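Local structure of cytochrome c (Pseudomonas aeruginosa, 6RTE) at residues 361-366 and 370-375; 405-410 and 430-435; 325-330 and 388-393; 413-418 and 475-480. The protein oxidises dihydro-heme d1 to heme d1 during heme d1 biosynthesis, combining a heme c-binding cytochrome part with an eight-bladed beta-propeller. All blocks are in the same frame, centred on the assembly; numbering follows the deposited sequence.

Interaction 1 of 4, residues 361-366 and 370-375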
loop_
_atom_site.group_PDB
_atom_site.type_symbol
_atom_site.label_atom_id
_atom_site.label_comp_id
_atom_site.label_asym_id
_atom_site.label_seq_id
_atom_site.Cartn_x
_atom_site.Cartn_y
_atom_site.Cartn_z
ATOM N N GLY A 361 11.730 -5.873 0.577
ATOM C CA GLY A 361 12.915 -6.551 0.103
ATOM C C GLY A 361 12.640 -7.393 -1.126
ATOM O O GLY A 361 11.508 -7.776 -1.412
ATOM N N ILE A 362 13.703 -7.685 -1.871
ATOM C CA ILE A 362 13.577 -8.422 -3.118
ATOM C C ILE A 362 14.640 -9.511 -3.180
ATOM O O ILE A 362 15.643 -9.486 -2.455
ATOM C CB ILE A 362 13.680 -7.502 -4.356
ATOM C CG1 ILE A 362 15.049 -6.834 -4.424
ATOM C CG2 ILE A 362 12.582 -6.451 -4.309
ATOM C CD1 ILE A 362 15.350 -6.196 -5.774
ATOM N N TYR A 363 14.397 -10.465 -4.071
ATOM C CA TYR A 363 15.226 -11.648 -4.237
ATOM C C TYR A 363 15.782 -11.675 -5.651
ATOM O O TYR A 363 15.158 -11.170 -6.589
ATOM C CB TYR A 363 14.410 -12.930 -3.978
ATOM C CG TYR A 363 13.742 -12.973 -2.628
ATOM C CD1 TYR A 363 12.611 -12.209 -2.365
ATOM C CD2 TYR A 363 14.233 -13.788 -1.612
ATOM C CE1 TYR A 363 11.990 -12.245 -1.124
ATOM C CE2 TYR A 363 13.615 -13.838 -0.372
ATOM C CZ TYR A 363 12.496 -13.066 -0.134
ATOM O OH TYR A 363 11.884 -13.104 1.098
ATOM N N TRP A 364 16.966 -12.256 -5.798
ATOM C CA TRP A 364 17.521 -12.520 -7.118
ATOM C C TRP A 364 18.632 -13.550 -6.967
ATOM O O TRP A 364 19.061 -13.871 -5.857
ATOM C CB TRP A 364 18.021 -11.233 -7.791
ATOM C CG TRP A 364 19.282 -10.655 -7.221
ATOM C CD1 TRP A 364 20.562 -11.030 -7.517
ATOM C CD2 TRP A 364 19.388 -9.582 -6.276
ATOM N NE1 TRP A 364 21.455 -10.265 -6.807
ATOM C CE2 TRP A 364 20.762 -9.370 -6.037
ATOM C CE3 TRP A 364 18.456 -8.782 -5.605
ATOM C CZ2 TRP A 364 21.228 -8.393 -5.155
ATOM C CZ3 TRP A 364 18.921 -7.811 -4.724
ATOM C CH2 TRP A 364 20.294 -7.626 -4.511
ATOM N N LYS A 365 19.080 -14.079 -8.102
ATOM C CA LYS A 365 20.103 -15.118 -8.114
ATOM C C LYS A 365 21.471 -14.478 -8.304
ATOM O O LYS A 365 21.695 -13.750 -9.277
ATOM C CB LYS A 365 19.821 -16.141 -9.213
ATOM C CG LYS A 365 18.415 -16.726 -9.155
ATOM C CD LYS A 365 18.340 -18.083 -9.835
ATOM C CE LYS A 365 18.843 -19.192 -8.922
ATOM N NZ LYS A 365 17.877 -19.482 -7.825
ATOM N N ARG A 366 22.379 -14.746 -7.368
ATOM C CA ARG A 366 23.745 -14.232 -7.401
ATOM C C ARG A 366 24.685 -15.420 -7.249
ATOM O O ARG A 366 24.767 -16.012 -6.168
ATOM C CB ARG A 366 23.973 -13.207 -6.293
ATOM C CG ARG A 366 25.376 -12.632 -6.231
ATOM C CD ARG A 366 25.601 -11.917 -4.907
ATOM N NE ARG A 366 26.814 -11.105 -4.910
ATOM C CZ ARG A 366 28.024 -11.552 -4.580
ATOM N NH1 ARG A 366 28.200 -12.817 -4.219
ATOM N NH2 ARG A 366 29.064 -10.727 -4.615
ATOM N N TRP A 370 19.936 -18.092 -4.448
ATOM C CA TRP A 370 19.032 -17.019 -4.068
ATOM C C TRP A 370 19.677 -16.109 -3.031
ATOM O O TRP A 370 20.316 -16.569 -2.080
ATOM C CB TRP A 370 17.730 -17.595 -3.508
ATOM C CG TRP A 370 16.778 -18.115 -4.542
ATOM C CD1 TRP A 370 16.359 -19.406 -4.697
ATOM C CD2 TRP A 370 16.114 -17.354 -5.560
ATOM N NE1 TRP A 370 15.475 -19.496 -5.746
ATOM C CE2 TRP A 370 15.309 -18.250 -6.294
ATOM C CE3 TRP A 370 16.122 -16.003 -5.922
ATOM C CZ2 TRP A 370 14.524 -17.840 -7.369
ATOM C CZ3 TRP A 370 15.340 -15.597 -6.991
ATOM C CH2 TRP A 370 14.554 -16.512 -7.700
ATOM N N VAL A 371 19.501 -14.804 -3.219
ATOM C CA VAL A 371 19.936 -13.798 -2.258
ATOM C C VAL A 371 18.772 -12.839 -2.035
ATOM O O VAL A 371 17.901 -12.681 -2.895
ATOM C CB VAL A 371 21.209 -13.063 -2.742
ATOM C CG1 VAL A 371 20.920 -12.176 -3.944
ATOM C CG2 VAL A 371 21.826 -12.261 -1.617
ATOM N N PHE A 372 18.747 -12.218 -0.858
ATOM C CA PHE A 372 17.667 -11.321 -0.463
ATOM C C PHE A 372 18.258 -10.009 0.032
ATOM O O PHE A 372 19.242 -10.003 0.778
ATOM C CB PHE A 372 16.792 -11.956 0.630
ATOM C CG PHE A 372 15.756 -11.025 1.213
ATOM C CD1 PHE A 372 14.564 -10.782 0.548
ATOM C CD2 PHE A 372 15.968 -10.413 2.438
ATOM C CE1 PHE A 372 13.606 -9.943 1.086
ATOM C CE2 PHE A 372 15.014 -9.567 2.982
ATOM C CZ PHE A 372 13.830 -9.336 2.304
ATOM N N ALA A 373 17.656 -8.901 -0.394
ATOM C CA ALA A 373 18.117 -7.570 -0.023
ATOM C C ALA A 373 16.942 -6.754 0.494
ATOM O O ALA A 373 15.827 -6.849 -0.034
ATOM C CB ALA A 373 18.765 -6.857 -1.214
ATOM N N THR A 374 17.192 -5.953 1.530
ATOM C CA THR A 374 16.135 -5.168 2.142
ATOM C C THR A 374 16.607 -3.764 2.490
ATOM O O THR A 374 17.721 -3.591 3.008
ATOM C CB THR A 374 15.607 -5.853 3.416
ATOM O OG1 THR A 374 14.563 -5.054 3.989
ATOM C CG2 THR A 374 16.724 -6.040 4.438
ATOM N N PRO A 375 15.783 -2.738 2.217
ATOM C CA PRO A 375 16.090 -1.393 2.722
ATOM C C PRO A 375 15.843 -1.302 4.221
ATOM O O PRO A 375 15.519 -2.315 4.848
ATOM C CB PRO A 375 15.138 -0.493 1.927
ATOM C CG PRO A 375 13.960 -1.372 1.640
ATOM C CD PRO A 375 14.508 -2.770 1.469
#
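Residues Ile362 to Lys365 pair with Trp370 to Ala373 as an antiparallel beta hairpin, the first two strands of one four-stranded blade of the beta-propeller. Ile362-Ala373 and Trp364-Val371 are the hydrogen-bonded pairs, each joined by two backbone bonds; the shortest runs from Val371 N to Trp364 O, 2.8 Å. On the face that carries Trp364, the indole lies like a lid across two small bumps. Val371 CG1 rises under it, 3.5 Å from the centroid of the Trp364 five-membered ring and 13° off its normal, a CH-pi contact. Farther along, Ala373 CB meets Trp364 CZ3 at 3.6 Å. The indole swings across the hairpin because its CG is lodged between the backbone N and the carbonyl carbon (chi1 72°), while NE1 bonds to Lys432 O of the next blade. The opposite face carries Tyr363 and Phe372, whose rings meet obliquely, planes at 47°. The Phe372 ring continues past the tyrosine and rests against the bare backbone of Gly361, CE1 lying 3.5 Å from Gly361 C. Tyr363 OH stays beside the phenyl ring and hydrogen-bonds Ser318 OG of the preceding blade. At the turn end, Lys365 curls over Trp370: CG sits above the six-membered ring, and the bent chain brings Lys365 NZ to 3.2 Å from the centroid of the Trp370 five-membered ring, a cation-pi contact over the face.

Interaction 2 of 4, residues 405-410 and 430-435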
loop_
_atom_site.group_PDB
_atom_site.type_symbol
_atom_site.label_atom_id
_atom_site.label_comp_id
_atom_site.label_asym_id
_atom_site.label_seq_id
_atom_site.Cartn_x
_atom_site.Cartn_y
_atom_site.Cartn_z
ATOM N N MET A 405 12.235 -0.847 -3.067
ATOM C CA MET A 405 13.214 -1.685 -3.745
ATOM C C MET A 405 12.515 -2.412 -4.881
ATOM O O MET A 405 11.416 -2.945 -4.695
ATOM C CB MET A 405 13.851 -2.686 -2.777
ATOM C CG MET A 405 15.254 -3.118 -3.167
ATOM S SD MET A 405 16.240 -3.516 -1.714
ATOM C CE MET A 405 17.814 -3.892 -2.474
ATOM N N ARG A 406 13.148 -2.432 -6.049
ATOM C CA ARG A 406 12.560 -3.054 -7.222
ATOM C C ARG A 406 13.672 -3.469 -8.167
ATOM O O ARG A 406 14.773 -2.906 -8.147
ATOM C CB ARG A 406 11.593 -2.103 -7.934
ATOM C CG ARG A 406 10.534 -2.798 -8.785
ATOM C CD ARG A 406 9.493 -3.477 -7.915
ATOM N NE ARG A 406 8.204 -3.581 -8.587
ATOM C CZ ARG A 406 7.834 -4.594 -9.375
ATOM N NH1 ARG A 406 8.661 -5.608 -9.609
ATOM N NH2 ARG A 406 6.630 -4.589 -9.935
ATOM N N SER A 407 13.369 -4.457 -9.002
ATOM C CA SER A 407 14.284 -4.879 -10.056
ATOM C C SER A 407 13.472 -5.556 -11.156
ATOM O O SER A 407 12.239 -5.515 -11.155
ATOM C CB SER A 407 15.370 -5.806 -9.496
ATOM O OG SER A 407 16.349 -6.064 -10.480
ATOM N N HIS A 408 14.174 -6.185 -12.096
ATOM C CA HIS A 408 13.559 -6.841 -13.243
ATOM C C HIS A 408 14.542 -7.888 -13.749
ATOM O O HIS A 408 15.759 -7.719 -13.625
ATOM C CB HIS A 408 13.220 -5.831 -14.350
ATOM C CG HIS A 408 12.270 -6.353 -15.388
ATOM N ND1 HIS A 408 12.691 -7.051 -16.504
ATOM C CD2 HIS A 408 10.926 -6.251 -15.498
ATOM C CE1 HIS A 408 11.645 -7.369 -17.244
ATOM N NE2 HIS A 408 10.562 -6.892 -16.658
ATOM N N ALA A 409 14.000 -8.978 -14.304
ATOM C CA ALA A 409 14.850 -10.029 -14.847
ATOM C C ALA A 409 15.829 -9.477 -15.872
ATOM O O ALA A 409 16.968 -9.951 -15.966
ATOM C CB ALA A 409 13.986 -11.129 -15.472
ATOM N N ASP A 410 15.410 -8.462 -16.630
ATOM C CA ASP A 410 16.227 -7.849 -17.671
ATOM C C ASP A 410 17.171 -6.780 -17.137
ATOM O O ASP A 410 17.994 -6.272 -17.905
ATOM C CB ASP A 410 15.298 -7.263 -18.748
ATOM C CG ASP A 410 16.050 -6.547 -19.867
ATOM O OD1 ASP A 410 16.280 -5.321 -19.749
ATOM O OD2 ASP A 410 16.412 -7.210 -20.865
ATOM N N ILE A 430 22.057 -0.740 -7.392
ATOM C CA ILE A 430 22.987 -1.682 -6.783
ATOM C C ILE A 430 23.204 -2.839 -7.748
ATOM O O ILE A 430 22.267 -3.579 -8.063
ATOM C CB ILE A 430 22.459 -2.188 -5.430
ATOM C CG1 ILE A 430 22.298 -1.018 -4.454
ATOM C CG2 ILE A 430 23.389 -3.252 -4.853
ATOM C CD1 ILE A 430 21.658 -1.397 -3.131
ATOM N N ASP A 431 24.441 -2.995 -8.217
ATOM C CA ASP A 431 24.773 -4.096 -9.112
ATOM C C ASP A 431 24.464 -5.428 -8.439
ATOM O O ASP A 431 24.926 -5.695 -7.325
ATOM C CB ASP A 431 26.251 -4.019 -9.503
ATOM C CG ASP A 431 26.629 -5.032 -10.566
ATOM O OD1 ASP A 431 26.504 -4.713 -11.768
ATOM O OD2 ASP A 431 27.046 -6.152 -10.201
ATOM N N LYS A 432 23.676 -6.267 -9.118
ATOM C CA LYS A 432 23.224 -7.516 -8.513
ATOM C C LYS A 432 24.372 -8.466 -8.205
ATOM O O LYS A 432 24.216 -9.356 -7.360
ATOM C CB LYS A 432 22.225 -8.228 -9.426
ATOM C CG LYS A 432 20.847 -7.602 -9.490
ATOM C CD LYS A 432 19.969 -8.381 -10.452
ATOM C CE LYS A 432 18.599 -7.758 -10.593
ATOM N NZ LYS A 432 17.794 -8.417 -11.662
ATOM N N GLN A 433 25.512 -8.310 -8.878
ATOM C CA GLN A 433 26.651 -9.201 -8.697
ATOM C C GLN A 433 27.690 -8.624 -7.743
ATOM O O GLN A 433 28.056 -9.273 -6.759
ATOM C CB GLN A 433 27.292 -9.502 -10.058
ATOM C CG GLN A 433 28.199 -10.726 -10.072
ATOM C CD GLN A 433 27.457 -12.012 -9.757
ATOM O OE1 GLN A 433 26.560 -12.423 -10.495
ATOM N NE2 GLN A 433 27.823 -12.651 -8.650
ATOM N N THR A 434 28.164 -7.404 -8.006
ATOM C CA THR A 434 29.184 -6.809 -7.149
ATOM C C THR A 434 28.612 -6.383 -5.800
ATOM O O THR A 434 29.350 -6.306 -4.813
ATOM C CB THR A 434 29.827 -5.607 -7.846
ATOM O OG1 THR A 434 28.917 -4.500 -7.838
ATOM C CG2 THR A 434 30.189 -5.943 -9.291
ATOM N N LEU A 435 27.308 -6.107 -5.737
ATOM C CA LEU A 435 26.654 -5.654 -4.508
ATOM C C LEU A 435 27.197 -4.297 -4.063
ATOM O O LEU A 435 27.429 -4.057 -2.875
ATOM C CB LEU A 435 26.798 -6.684 -3.386
ATOM C CG LEU A 435 26.426 -8.127 -3.727
ATOM C CD1 LEU A 435 26.222 -8.930 -2.449
ATOM C CD2 LEU A 435 25.188 -8.195 -4.617
#
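An Asx turn between the third and fourth strands of a propeller blade carries Lys432, whose ammonium reaches back to Ser407 and His408 in the loop between the first and second strands. The two segments do not pair as strands, since strand 413-417 runs between them; the lysine side chain passes across the start of that strand. Its CG leaves anti to the carbonyl carbon (chi1 -74°) and everything beyond is extended, which sets NZ 2.9 Å from His408 O in a hydrogen bond. The donor comes from above the carbonyl plane, 44° out of it. Ser407 OG lies 3.0 Å from the same Lys432 NZ and is itself bonded to Tyr413 O. Ser411 O joins His408 O as a second backbone carbonyl accepting from NZ, and the two probably help to offset its charge. The loop is braced on its far side by the His408 imidazole: ND1 accepts from Asp410 N at 3.1 Å, and NE2 bonds to Arg456 O. At the lysine's root, Asp431 OD2 receives Thr434 N at 2.8 Å on its anti lone pair, nearly straight at 173°. Gln433 N meets the same Asp431 OD2 from above the carboxylate plane, 3.0 Å away. Leu435 N bonds back to Asp431 O as the Asx turn leads into the fourth strand of this propeller blade; the same turn recurs at Asp476 in the next blade.

Interaction 3 of 4, residues 325-330 and 388-393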
loop_
_atom_site.group_PDB
_atom_site.type_symbol
_atom_site.label_atom_id
_atom_site.label_comp_id
_atom_site.label_asym_id
_atom_site.label_seq_id
_atom_site.Cartn_x
_atom_site.Cartn_y
_atom_site.Cartn_z
ATOM N N TYR A 325 8.707 -20.085 3.014
ATOM C CA TYR A 325 9.166 -19.347 4.175
ATOM C C TYR A 325 8.610 -17.933 4.168
ATOM O O TYR A 325 8.414 -17.318 3.116
ATOM C CB TYR A 325 10.695 -19.300 4.243
ATOM C CG TYR A 325 11.294 -20.674 4.358
ATOM C CD1 TYR A 325 11.333 -21.333 5.579
ATOM C CD2 TYR A 325 11.798 -21.325 3.240
ATOM C CE1 TYR A 325 11.867 -22.596 5.684
ATOM C CE2 TYR A 325 12.335 -22.587 3.337
ATOM C CZ TYR A 325 12.367 -23.221 4.558
ATOM O OH TYR A 325 12.903 -24.484 4.654
ATOM N N LEU A 326 8.359 -17.443 5.372
ATOM C CA LEU A 326 7.874 -16.096 5.614
ATOM C C LEU A 326 8.926 -15.367 6.428
ATOM O O LEU A 326 9.386 -15.878 7.453
ATOM C CB LEU A 326 6.526 -16.161 6.333
ATOM C CG LEU A 326 5.849 -14.913 6.876
ATOM C CD1 LEU A 326 4.366 -15.216 7.029
ATOM C CD2 LEU A 326 6.451 -14.505 8.209
ATOM N N LEU A 327 9.341 -14.200 5.949
ATOM C CA LEU A 327 10.308 -13.368 6.647
ATOM C C LEU A 327 9.568 -12.173 7.234
ATOM O O LEU A 327 8.984 -11.374 6.491
ATOM C CB LEU A 327 11.428 -12.906 5.719
ATOM C CG LEU A 327 12.330 -14.006 5.155
ATOM C CD1 LEU A 327 11.649 -14.742 4.003
ATOM C CD2 LEU A 327 13.660 -13.424 4.711
ATOM N N GLY A 328 9.584 -12.063 8.559
ATOM C CA GLY A 328 8.890 -10.994 9.233
ATOM C C GLY A 328 9.808 -10.240 10.174
ATOM O O GLY A 328 10.871 -10.719 10.575
ATOM N N SER A 329 9.378 -9.031 10.509
ATOM C CA SER A 329 10.047 -8.208 11.506
ATOM C C SER A 329 9.306 -8.363 12.826
ATOM O O SER A 329 8.080 -8.211 12.874
ATOM C CB SER A 329 10.084 -6.741 11.077
ATOM O OG SER A 329 8.793 -6.284 10.716
ATOM N N SER A 330 10.045 -8.680 13.882
ATOM C CA SER A 330 9.463 -8.870 15.203
ATOM C C SER A 330 9.572 -7.584 16.011
ATOM O O SER A 330 10.474 -6.767 15.802
ATOM C CB SER A 330 10.150 -10.020 15.950
ATOM O OG SER A 330 11.527 -9.759 16.151
ATOM N N GLN A 388 20.173 -19.563 1.228
ATOM C CA GLN A 388 20.489 -20.957 1.519
ATOM C C GLN A 388 20.645 -21.192 3.019
ATOM O O GLN A 388 20.090 -22.149 3.570
ATOM C CB GLN A 388 21.761 -21.368 0.777
ATOM N N ASN A 389 21.387 -20.317 3.696
ATOM C CA ASN A 389 21.651 -20.463 5.119
ATOM C C ASN A 389 21.066 -19.340 5.965
ATOM O O ASN A 389 21.242 -19.355 7.189
ATOM C CB ASN A 389 23.164 -20.541 5.367
ATOM N N TRP A 390 20.373 -18.376 5.358
ATOM C CA TRP A 390 19.871 -17.204 6.077
ATOM C C TRP A 390 21.003 -16.451 6.769
ATOM O O TRP A 390 20.799 -15.811 7.803
ATOM C CB TRP A 390 18.795 -17.593 7.093
ATOM C CG TRP A 390 17.741 -18.482 6.519
ATOM C CD1 TRP A 390 17.582 -19.817 6.748
ATOM C CD2 TRP A 390 16.704 -18.104 5.608
ATOM N NE1 TRP A 390 16.507 -20.294 6.041
ATOM C CE2 TRP A 390 15.951 -19.262 5.330
ATOM C CE3 TRP A 390 16.337 -16.898 5.001
ATOM C CZ2 TRP A 390 14.853 -19.250 4.474
ATOM C CZ3 TRP A 390 15.245 -16.887 4.155
ATOM C CH2 TRP A 390 14.518 -18.056 3.896
ATOM N N LYS A 391 22.211 -16.528 6.204
ATOM C CA LYS A 391 23.365 -15.824 6.744
ATOM C C LYS A 391 23.563 -14.515 5.999
ATOM O O LYS A 391 23.542 -14.512 4.760
ATOM C CB LYS A 391 24.620 -16.686 6.621
ATOM N N PRO A 392 23.742 -13.385 6.687
ATOM C CA PRO A 392 23.980 -12.127 5.967
ATOM C C PRO A 392 25.217 -12.211 5.083
ATOM O O PRO A 392 26.245 -12.771 5.468
ATOM C CB PRO A 392 24.156 -11.101 7.093
ATOM C CG PRO A 392 23.406 -11.674 8.243
ATOM C CD PRO A 392 23.590 -13.163 8.139
ATOM N N LEU A 393 25.100 -11.646 3.881
ATOM C CA LEU A 393 26.180 -11.637 2.902
ATOM C C LEU A 393 26.948 -10.320 2.895
ATOM O O LEU A 393 28.178 -10.321 2.996
ATOM C CB LEU A 393 25.624 -11.922 1.499
ATOM C CG LEU A 393 25.768 -13.363 1.003
ATOM C CD1 LEU A 393 24.903 -13.617 -0.224
ATOM C CD2 LEU A 393 27.227 -13.680 0.695
#
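Trp390 sets its indole against Tyr325 and Leu327, two side chains that project from the same face of strand 325-330. The backbones stay well apart, with Leu327 CA and Trp390 CA, the nearest pair, 10.3 Å from each other, so side chains alone make the contact. The aromatic part is a T-shaped, edge-to-face pair: the six-membered ring of Trp390 presents its edge to the face of the Tyr325 ring, centroids 5.4 Å apart and planes at 71°. The approach is off-centre, toward the root of the tyrosine. Trp390 CZ2 sits 3.8 Å from Tyr325 CG, and Trp390 CH2 lies 4.0 Å from Tyr325 CB.

The aliphatic part is smaller. Leu327 CD2 comes obliquely to the next corner of the same six-membered ring, 3.8 Å from Trp390 CZ3, while its other methyl, CD1, stands farther from that carbon. Thus CZ2 and CH2 serve the tyrosine and CZ3 the leucine. Val338 and Ala348, on the two strands that follow Tyr325 in its sheet, also touch the indole.

No hydrogen bond crosses between the segments; the polar bonding lies around them, with Tyr325 N held by Ser320 OG and Asn389 N by Asp386 OD2. Trp390 has left-handed helical backbone angles (phi 57°) at the end of the turn into strand 391-397, and its CG, anti to the carbonyl carbon (chi1 -49°), points the indole at strand 325-330. An outer-strand turn thereby lays a large apolar side chain on the neighbouring sheet, the face-to-face blade packing of a beta-propeller.

Interaction 4 of 4, residues 413-418 and 475-480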
loop_
_atom_site.group_PDB
_atom_site.type_symbol
_atom_site.label_atom_id
_atom_site.label_comp_id
_atom_site.label_asym_id
_atom_site.label_seq_id
_atom_site.Cartn_x
_atom_site.Cartn_y
_atom_site.Cartn_z
ATOM N N TYR A 413 20.629 -4.411 -12.042
ATOM C CA TYR A 413 20.709 -3.657 -10.801
ATOM C C TYR A 413 19.431 -3.823 -9.990
ATOM O O TYR A 413 18.354 -4.083 -10.536
ATOM C CB TYR A 413 20.925 -2.154 -11.050
ATOM C CG TYR A 413 21.892 -1.828 -12.161
ATOM C CD1 TYR A 413 23.267 -1.897 -11.958
ATOM C CD2 TYR A 413 21.433 -1.427 -13.408
ATOM C CE1 TYR A 413 24.154 -1.591 -12.972
ATOM C CE2 TYR A 413 22.313 -1.112 -14.428
ATOM C CZ TYR A 413 23.674 -1.199 -14.206
ATOM O OH TYR A 413 24.554 -0.889 -15.224
ATOM N N ALA A 414 19.568 -3.663 -8.678
ATOM C CA ALA A 414 18.436 -3.453 -7.785
ATOM C C ALA A 414 18.314 -1.957 -7.515
ATOM O O ALA A 414 19.290 -1.311 -7.121
ATOM C CB ALA A 414 18.611 -4.220 -6.474
ATOM N N TRP A 415 17.120 -1.414 -7.723
ATOM C CA TRP A 415 16.886 0.022 -7.660
ATOM C C TRP A 415 16.236 0.355 -6.322
ATOM O O TRP A 415 15.155 -0.157 -6.012
ATOM C CB TRP A 415 15.988 0.475 -8.817
ATOM C CG TRP A 415 16.482 0.107 -10.200
ATOM C CD1 TRP A 415 16.957 -1.109 -10.614
ATOM C CD2 TRP A 415 16.520 0.963 -11.352
ATOM N NE1 TRP A 415 17.302 -1.056 -11.945
ATOM C CE2 TRP A 415 17.038 0.202 -12.422
ATOM C CE3 TRP A 415 16.166 2.292 -11.582
ATOM C CZ2 TRP A 415 17.212 0.732 -13.698
ATOM C CZ3 TRP A 415 16.345 2.819 -12.851
ATOM C CH2 TRP A 415 16.863 2.041 -13.892
ATOM N N THR A 416 16.885 1.214 -5.536
ATOM C CA THR A 416 16.364 1.597 -4.226
ATOM C C THR A 416 16.619 3.090 -4.016
ATOM O O THR A 416 16.944 3.824 -4.954
ATOM C CB THR A 416 16.975 0.714 -3.127
ATOM O OG1 THR A 416 16.260 0.911 -1.900
ATOM C CG2 THR A 416 18.449 1.042 -2.916
ATOM N N ASP A 417 16.464 3.554 -2.776
ATOM C CA ASP A 417 16.412 4.984 -2.503
ATOM C C ASP A 417 16.868 5.258 -1.073
ATOM O O ASP A 417 17.191 4.339 -0.318
ATOM C CB ASP A 417 14.988 5.512 -2.712
ATOM C CG ASP A 417 13.981 4.827 -1.801
ATOM O OD1 ASP A 417 14.079 5.008 -0.568
ATOM O OD2 ASP A 417 13.104 4.091 -2.311
ATOM N N THR A 418 16.898 6.550 -0.716
ATOM C CA THR A 418 17.001 6.992 0.675
ATOM C C THR A 418 15.796 7.885 0.967
ATOM O O THR A 418 15.927 8.980 1.536
ATOM C CB THR A 418 18.315 7.728 0.941
ATOM O OG1 THR A 418 18.302 9.000 0.286
ATOM C CG2 THR A 418 19.504 6.908 0.439
ATOM N N TYR A 475 13.070 6.542 -17.648
ATOM C CA TYR A 475 14.481 6.316 -17.908
ATOM C C TYR A 475 14.658 5.076 -18.771
ATOM O O TYR A 475 13.966 4.073 -18.578
ATOM C CB TYR A 475 15.270 6.108 -16.610
ATOM C CG TYR A 475 15.508 7.350 -15.790
ATOM C CD1 TYR A 475 14.530 7.839 -14.936
ATOM C CD2 TYR A 475 16.723 8.015 -15.845
ATOM C CE1 TYR A 475 14.749 8.969 -14.174
ATOM C CE2 TYR A 475 16.952 9.147 -15.084
ATOM C CZ TYR A 475 15.959 9.617 -14.251
ATOM O OH TYR A 475 16.179 10.740 -13.493
ATOM N N ASP A 476 15.598 5.143 -19.708
ATOM C CA ASP A 476 16.067 3.942 -20.387
ATOM C C ASP A 476 16.835 3.089 -19.381
ATOM O O ASP A 476 17.844 3.537 -18.822
ATOM C CB ASP A 476 16.948 4.318 -21.578
ATOM C CG ASP A 476 17.313 3.122 -22.441
ATOM O OD1 ASP A 476 17.665 2.062 -21.885
ATOM O OD2 ASP A 476 17.252 3.251 -23.687
ATOM N N ALA A 477 16.355 1.866 -19.144
ATOM C CA ALA A 477 16.867 1.060 -18.041
ATOM C C ALA A 477 18.293 0.576 -18.267
ATOM O O ALA A 477 18.961 0.201 -17.298
ATOM C CB ALA A 477 15.950 -0.141 -17.800
ATOM N N HIS A 478 18.774 0.566 -19.510
ATOM C CA HIS A 478 20.136 0.136 -19.807
ATOM C C HIS A 478 21.086 1.311 -20.018
ATOM O O HIS A 478 22.146 1.368 -19.389
ATOM C CB HIS A 478 20.134 -0.778 -21.037
ATOM C CG HIS A 478 19.365 -2.046 -20.833
ATOM N ND1 HIS A 478 19.869 -3.115 -20.121
ATOM C CD2 HIS A 478 18.123 -2.410 -21.231
ATOM C CE1 HIS A 478 18.974 -4.086 -20.095
ATOM N NE2 HIS A 478 17.905 -3.683 -20.762
ATOM N N SER A 479 20.725 2.254 -20.893
ATOM C CA SER A 479 21.527 3.461 -21.050
ATOM C C SER A 479 21.473 4.334 -19.801
ATOM O O SER A 479 22.442 5.040 -19.498
ATOM C CB SER A 479 21.047 4.256 -22.266
ATOM O OG SER A 479 19.957 5.095 -21.925
ATOM N N LEU A 480 20.353 4.305 -19.077
ATOM C CA LEU A 480 20.145 5.044 -17.833
ATOM C C LEU A 480 19.912 6.533 -18.057
ATOM O O LEU A 480 20.092 7.327 -17.132
ATOM C CB LEU A 480 21.318 4.861 -16.861
ATOM C CG LEU A 480 21.718 3.422 -16.528
ATOM C CD1 LEU A 480 22.573 3.393 -15.265
ATOM C CD2 LEU A 480 20.498 2.515 -16.374
#
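Trp415 and Tyr413, alternate residues on the second strand of one propeller blade, meet Leu480 and Ala477 from the outer turn of the next. The apolar contacts are light. Leu480 CD2 is shared between the two aromatics, 4.4 Å from Trp415 CH2 and 4.5 Å from Tyr413 CE2, and approaches both rings obliquely. Trp415 CZ2 also has Ala477 CB 4.4 Å away. With CG anti to the carbonyl carbon (chi1 -55°), the indole reaches out from its strand toward the turn, and Phe454 meets it edge-to-face.

One polar atom joins in: Ala477 O lies at the indole edge, near the ring plane, 4.0 Å from Trp415 CZ2. The neighbour is a ring carbon, so this is proximity and not a hydrogen bond; the indole NE1 bonds to Ser411 OG.

Hydrogen bonding within 475-480 gives the turn its shape. Leu480 N returns to Asp476 O, and Leu480 itself takes left-handed backbone angles (phi 75°). A single carboxylate oxygen does the rest: Asp476 OD1 accepts from His478 N at 3.0 Å, nearly along its C-O axis, an Asx turn, and from Ser479 N at 3.2 Å, an Asx motif whose donor comes in above the carboxylate plane.

In the fold
Four consecutive propeller blades are linked here. Interaction 1 is a hairpin within one blade, and interaction 2 ties together the loops of the next. Their centres lie about 8 Å apart, and Ala373 CB touches Met405 CE at 3.4 Å between them. Interactions 3 and 4, with centres about 25 Å apart, repeat one scheme: Trp390 and Leu480 occupy equivalent turn positions and lean on the preceding blade, as Leu435 of interaction 2 does against Trp364 and Arg366. Interaction 1 is nested in the chain between the segments of interaction 3, whereas 2 and 4 alternate and share a sheet through Arg406 O to Trp415 N, 2.8 Å. None of the segments belongs to the heme c pocket.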